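PDB 4OXI: enterobactin synthetase component F-related protein from Vibrio cholerae serotype O1, which probably activates glycine with ATP as an adenylation enzyme, in a lipopolysaccharide modification pathway that confers resistance to antimicrobial peptides. Local coordinates for residues 511-523 against 539-551. Residues are numbered along the deposited sequence; the frame is centred on the assembly and turned at random.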
# COMPACT_ATOMS: atom_id res chain seq x y z
N GLY A 511 -7.21 -7.41 -15.68
CA GLY A 511 -8.65 -7.49 -15.43
C GLY A 511 -9.09 -8.90 -15.10
O GLY A 511 -8.26 -9.82 -15.01
N THR A 512 -10.40 -9.08 -14.91
CA THR A 512 -11.00 -10.41 -14.71
C THR A 512 -12.12 -10.64 -15.71
O THR A 512 -12.70 -9.70 -16.25
CB THR A 512 -11.60 -10.57 -13.29
OG1 THR A 512 -12.65 -9.61 -13.08
CG2 THR A 512 -10.52 -10.41 -12.21
N VAL A 513 -12.45 -11.91 -15.96
CA VAL A 513 -13.67 -12.24 -16.68
C VAL A 513 -14.47 -13.26 -15.89
O VAL A 513 -13.92 -14.03 -15.09
CB VAL A 513 -13.40 -12.76 -18.13
CG1 VAL A 513 -12.56 -11.77 -18.92
CG2 VAL A 513 -12.74 -14.10 -18.10
N ALA A 514 -15.79 -13.27 -16.09
CA ALA A 514 -16.65 -14.18 -15.35
C ALA A 514 -17.26 -15.25 -16.26
O ALA A 514 -17.70 -14.94 -17.37
CB ALA A 514 -17.72 -13.41 -14.61
N PHE A 515 -17.27 -16.50 -15.79
CA PHE A 515 -18.03 -17.58 -16.42
C PHE A 515 -19.16 -17.99 -15.51
O PHE A 515 -18.95 -18.27 -14.33
CB PHE A 515 -17.15 -18.80 -16.68
CG PHE A 515 -16.08 -18.57 -17.70
CD1 PHE A 515 -16.29 -18.91 -19.03
CD2 PHE A 515 -14.86 -18.01 -17.34
CE1 PHE A 515 -15.31 -18.70 -19.99
CE2 PHE A 515 -13.86 -17.80 -18.30
CZ PHE A 515 -14.10 -18.15 -19.62
N VAL A 516 -20.38 -18.00 -16.04
CA VAL A 516 -21.53 -18.48 -15.28
C VAL A 516 -22.17 -19.64 -16.03
O VAL A 516 -21.92 -19.82 -17.22
CB VAL A 516 -22.55 -17.37 -15.06
CG1 VAL A 516 -21.91 -16.20 -14.30
CG2 VAL A 516 -23.13 -16.90 -16.40
N ASP A 517 -22.96 -20.44 -15.34
CA ASP A 517 -23.60 -21.57 -16.00
C ASP A 517 -24.67 -21.09 -16.99
O ASP A 517 -25.00 -19.90 -17.04
CB ASP A 517 -24.17 -22.53 -14.96
CG ASP A 517 -25.22 -21.89 -14.09
OD1 ASP A 517 -26.23 -21.38 -14.64
OD2 ASP A 517 -25.05 -21.89 -12.85
N THR A 518 -25.22 -22.03 -17.75
CA THR A 518 -26.18 -21.73 -18.81
C THR A 518 -27.64 -21.76 -18.32
O THR A 518 -28.56 -21.59 -19.11
CB THR A 518 -26.03 -22.71 -19.98
OG1 THR A 518 -25.98 -24.05 -19.46
CG2 THR A 518 -24.75 -22.43 -20.76
N HIS A 519 -27.84 -21.98 -17.02
CA HIS A 519 -29.19 -22.11 -16.47
C HIS A 519 -29.71 -20.83 -15.84
O HIS A 519 -30.87 -20.76 -15.43
CB HIS A 519 -29.24 -23.21 -15.42
CG HIS A 519 -28.69 -24.51 -15.91
ND1 HIS A 519 -27.54 -25.07 -15.39
CD2 HIS A 519 -29.11 -25.33 -16.89
CE1 HIS A 519 -27.29 -26.20 -16.03
NE2 HIS A 519 -28.22 -26.38 -16.95
N THR A 520 -28.86 -19.83 -15.72
CA THR A 520 -29.26 -18.60 -15.06
C THR A 520 -29.72 -17.61 -16.12
O THR A 520 -29.16 -17.56 -17.22
CB THR A 520 -28.11 -18.04 -14.18
OG1 THR A 520 -28.61 -16.98 -13.34
CG2 THR A 520 -26.97 -17.52 -15.04
N GLN A 521 -30.76 -16.84 -15.80
CA GLN A 521 -31.30 -15.90 -16.77
C GLN A 521 -30.25 -14.86 -17.16
O GLN A 521 -29.71 -14.16 -16.31
CB GLN A 521 -32.54 -15.19 -16.23
CG GLN A 521 -33.22 -14.34 -17.29
CD GLN A 521 -34.27 -13.42 -16.72
OE1 GLN A 521 -34.69 -13.57 -15.56
NE2 GLN A 521 -34.70 -12.44 -17.52
N TRP A 522 -29.96 -14.76 -18.45
CA TRP A 522 -28.89 -13.89 -18.92
C TRP A 522 -29.26 -12.41 -18.81
O TRP A 522 -30.00 -11.88 -19.63
CB TRP A 522 -28.55 -14.26 -20.36
CG TRP A 522 -27.37 -13.56 -20.96
CD1 TRP A 522 -27.39 -12.56 -21.90
CD2 TRP A 522 -25.99 -13.84 -20.70
NE1 TRP A 522 -26.11 -12.19 -22.23
CE2 TRP A 522 -25.23 -12.96 -21.50
CE3 TRP A 522 -25.32 -14.73 -19.86
CZ2 TRP A 522 -23.83 -12.95 -21.49
CZ3 TRP A 522 -23.93 -14.73 -19.85
CH2 TRP A 522 -23.20 -13.84 -20.66
N GLN A 523 -28.75 -11.74 -17.77
CA GLN A 523 -29.00 -10.31 -17.57
C GLN A 523 -27.71 -9.57 -17.25
O GLN A 523 -27.56 -9.04 -16.14
CB GLN A 523 -29.97 -10.10 -16.40
CG GLN A 523 -31.26 -10.90 -16.47
CD GLN A 523 -32.13 -10.69 -15.25
OE1 GLN A 523 -31.97 -11.37 -14.23
NE2 GLN A 523 -33.05 -9.73 -15.34
N PHE A 539 -11.80 -4.68 -10.15
CA PHE A 539 -12.10 -6.09 -9.93
C PHE A 539 -13.38 -6.54 -10.63
O PHE A 539 -13.62 -7.75 -10.76
CB PHE A 539 -12.18 -6.36 -8.43
CG PHE A 539 -10.95 -5.91 -7.67
CD1 PHE A 539 -9.68 -6.04 -8.24
CD2 PHE A 539 -11.06 -5.34 -6.41
CE1 PHE A 539 -8.54 -5.62 -7.54
CE2 PHE A 539 -9.93 -4.91 -5.71
CZ PHE A 539 -8.67 -5.05 -6.27
N VAL A 540 -14.21 -5.60 -11.08
CA VAL A 540 -15.46 -5.97 -11.76
C VAL A 540 -15.13 -6.66 -13.08
O VAL A 540 -14.38 -6.11 -13.90
CB VAL A 540 -16.39 -4.77 -12.00
CG1 VAL A 540 -17.64 -5.21 -12.72
CG2 VAL A 540 -16.77 -4.12 -10.68
N PRO A 541 -15.67 -7.88 -13.29
CA PRO A 541 -15.40 -8.62 -14.53
C PRO A 541 -15.80 -7.79 -15.75
O PRO A 541 -16.87 -7.17 -15.75
CB PRO A 541 -16.29 -9.86 -14.40
CG PRO A 541 -16.47 -10.03 -12.90
CD PRO A 541 -16.56 -8.62 -12.38
N LYS A 542 -14.92 -7.75 -16.75
CA LYS A 542 -15.12 -6.93 -17.95
C LYS A 542 -15.77 -7.73 -19.06
O LYS A 542 -16.30 -7.17 -20.01
CB LYS A 542 -13.77 -6.38 -18.46
CG LYS A 542 -12.99 -5.56 -17.46
CD LYS A 542 -13.88 -4.54 -16.78
CE LYS A 542 -13.14 -3.79 -15.67
NZ LYS A 542 -14.11 -3.26 -14.67
N ARG A 543 -15.72 -9.05 -18.94
CA ARG A 543 -16.37 -9.93 -19.90
C ARG A 543 -17.07 -11.06 -19.18
O ARG A 543 -16.56 -11.59 -18.18
CB ARG A 543 -15.35 -10.52 -20.87
CG ARG A 543 -14.76 -9.54 -21.86
CD ARG A 543 -13.57 -10.19 -22.55
NE ARG A 543 -13.16 -9.44 -23.74
CZ ARG A 543 -13.43 -9.82 -24.98
NH1 ARG A 543 -14.11 -10.94 -25.21
NH2 ARG A 543 -13.02 -9.08 -26.00
N TRP A 544 -18.24 -11.43 -19.70
CA TRP A 544 -19.10 -12.43 -19.08
C TRP A 544 -19.41 -13.52 -20.09
O TRP A 544 -19.75 -13.24 -21.24
CB TRP A 544 -20.38 -11.75 -18.62
CG TRP A 544 -20.12 -10.66 -17.65
CD1 TRP A 544 -19.54 -9.45 -17.93
CD2 TRP A 544 -20.40 -10.66 -16.25
NE1 TRP A 544 -19.45 -8.70 -16.77
CE2 TRP A 544 -19.97 -9.42 -15.73
CE3 TRP A 544 -20.99 -11.59 -15.38
CZ2 TRP A 544 -20.11 -9.09 -14.38
CZ3 TRP A 544 -21.13 -11.25 -14.05
CH2 TRP A 544 -20.69 -10.02 -13.56
N TYR A 545 -19.28 -14.78 -19.67
CA TYR A 545 -19.55 -15.91 -20.54
C TYR A 545 -20.54 -16.87 -19.86
O TYR A 545 -20.42 -17.16 -18.66
CB TYR A 545 -18.26 -16.65 -20.90
CG TYR A 545 -17.24 -15.78 -21.64
CD1 TYR A 545 -17.15 -15.81 -23.02
CD2 TYR A 545 -16.37 -14.94 -20.95
CE1 TYR A 545 -16.23 -15.02 -23.71
CE2 TYR A 545 -15.45 -14.15 -21.63
CZ TYR A 545 -15.39 -14.20 -23.01
OH TYR A 545 -14.49 -13.41 -23.70
N ALA A 546 -21.54 -17.31 -20.62
CA ALA A 546 -22.42 -18.39 -20.20
C ALA A 546 -21.87 -19.67 -20.82
O ALA A 546 -21.83 -19.81 -22.05
CB ALA A 546 -23.85 -18.14 -20.66
N ILE A 547 -21.40 -20.59 -19.98
CA ILE A 547 -20.70 -21.77 -20.47
C ILE A 547 -21.35 -23.01 -19.88
O ILE A 547 -21.78 -23.00 -18.73
CB ILE A 547 -19.17 -21.69 -20.14
CG1 ILE A 547 -18.38 -22.76 -20.91
CG2 ILE A 547 -18.92 -21.80 -18.63
CD1 ILE A 547 -16.87 -22.63 -20.76
N GLU A 548 -21.47 -24.06 -20.69
CA GLU A 548 -22.18 -25.28 -20.27
C GLU A 548 -21.51 -25.96 -19.09
O GLU A 548 -22.18 -26.33 -18.13
CB GLU A 548 -22.32 -26.27 -21.44
CG GLU A 548 -23.24 -25.76 -22.54
CD GLU A 548 -23.69 -26.85 -23.52
OE1 GLU A 548 -24.58 -26.54 -24.36
OE2 GLU A 548 -23.18 -27.99 -23.46
N GLN A 549 -20.19 -26.13 -19.18
CA GLN A 549 -19.41 -26.82 -18.15
C GLN A 549 -18.08 -26.09 -17.93
O GLN A 549 -17.46 -25.61 -18.88
CB GLN A 549 -19.07 -28.25 -18.59
CG GLN A 549 -20.25 -29.10 -19.07
CD GLN A 549 -20.81 -30.00 -17.98
OE1 GLN A 549 -20.82 -29.65 -16.79
NE2 GLN A 549 -21.28 -31.18 -18.38
N LEU A 550 -17.63 -26.03 -16.67
CA LEU A 550 -16.28 -25.56 -16.37
C LEU A 550 -15.29 -26.71 -16.52
O LEU A 550 -15.63 -27.86 -16.24
CB LEU A 550 -16.20 -25.00 -14.95
CG LEU A 550 -17.11 -23.81 -14.61
CD1 LEU A 550 -16.92 -23.35 -13.17
CD2 LEU A 550 -16.86 -22.64 -15.57
N PRO A 551 -14.06 -26.42 -16.99
CA PRO A 551 -13.00 -27.43 -16.96
C PRO A 551 -12.46 -27.61 -15.53
O PRO A 551 -12.38 -26.62 -14.78
CB PRO A 551 -11.93 -26.84 -17.88
CG PRO A 551 -12.15 -25.35 -17.81
CD PRO A 551 -13.64 -25.17 -17.64
O HOH W 1 -12.01 -6.77 -13.97
O HOH W 2 -24.30 -24.70 -17.22
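The rings of Phe515 and Tyr545 lie side by side with planes at 22°, slid so far apart that they barely overlap: Tyr545 CD2 sits over the rim of one Phe515 face, while Ala514 O and Val513 CB meet the tyrosine edge. Both aromatics belong to the parallel pair 512-516 and 543-546 of a right-handed beta-alpha-beta unit, whose helix 524-531 connects the strands in the small C-terminal part of the adenylation fold. On the other side of the sheet, one face of the Trp544 indole carries Ala514 CB, 4.2 Å from the centroid of the six-membered ring, and Pro541 CB. The Trp522 ring has Trp544 O at its edge, and its CZ3 packs 3.5 Å from Ala546 CB; with CG anti to its backbone N (chi1 -174°), the indole reaches back from the loop to strand 543-546. Helix 560-568 covers the Phe515 and Tyr545 side through Leu563 and Leu567, whereas Val516 and Trp544 face helix 524-531. A parallel ladder ties the backbones: Ala514 N to Arg543 O, Tyr545 N to Ala514 O, Val516 N to Tyr545 O, and Ile547 N to Val516 O at 2.9 Å. Beyond one end, a water accepts from Thr518 N and donates to Glu548 O. At the other, Thr512 OG1 donates to Phe539 O at 3.1 Å, from above the carbonyl plane.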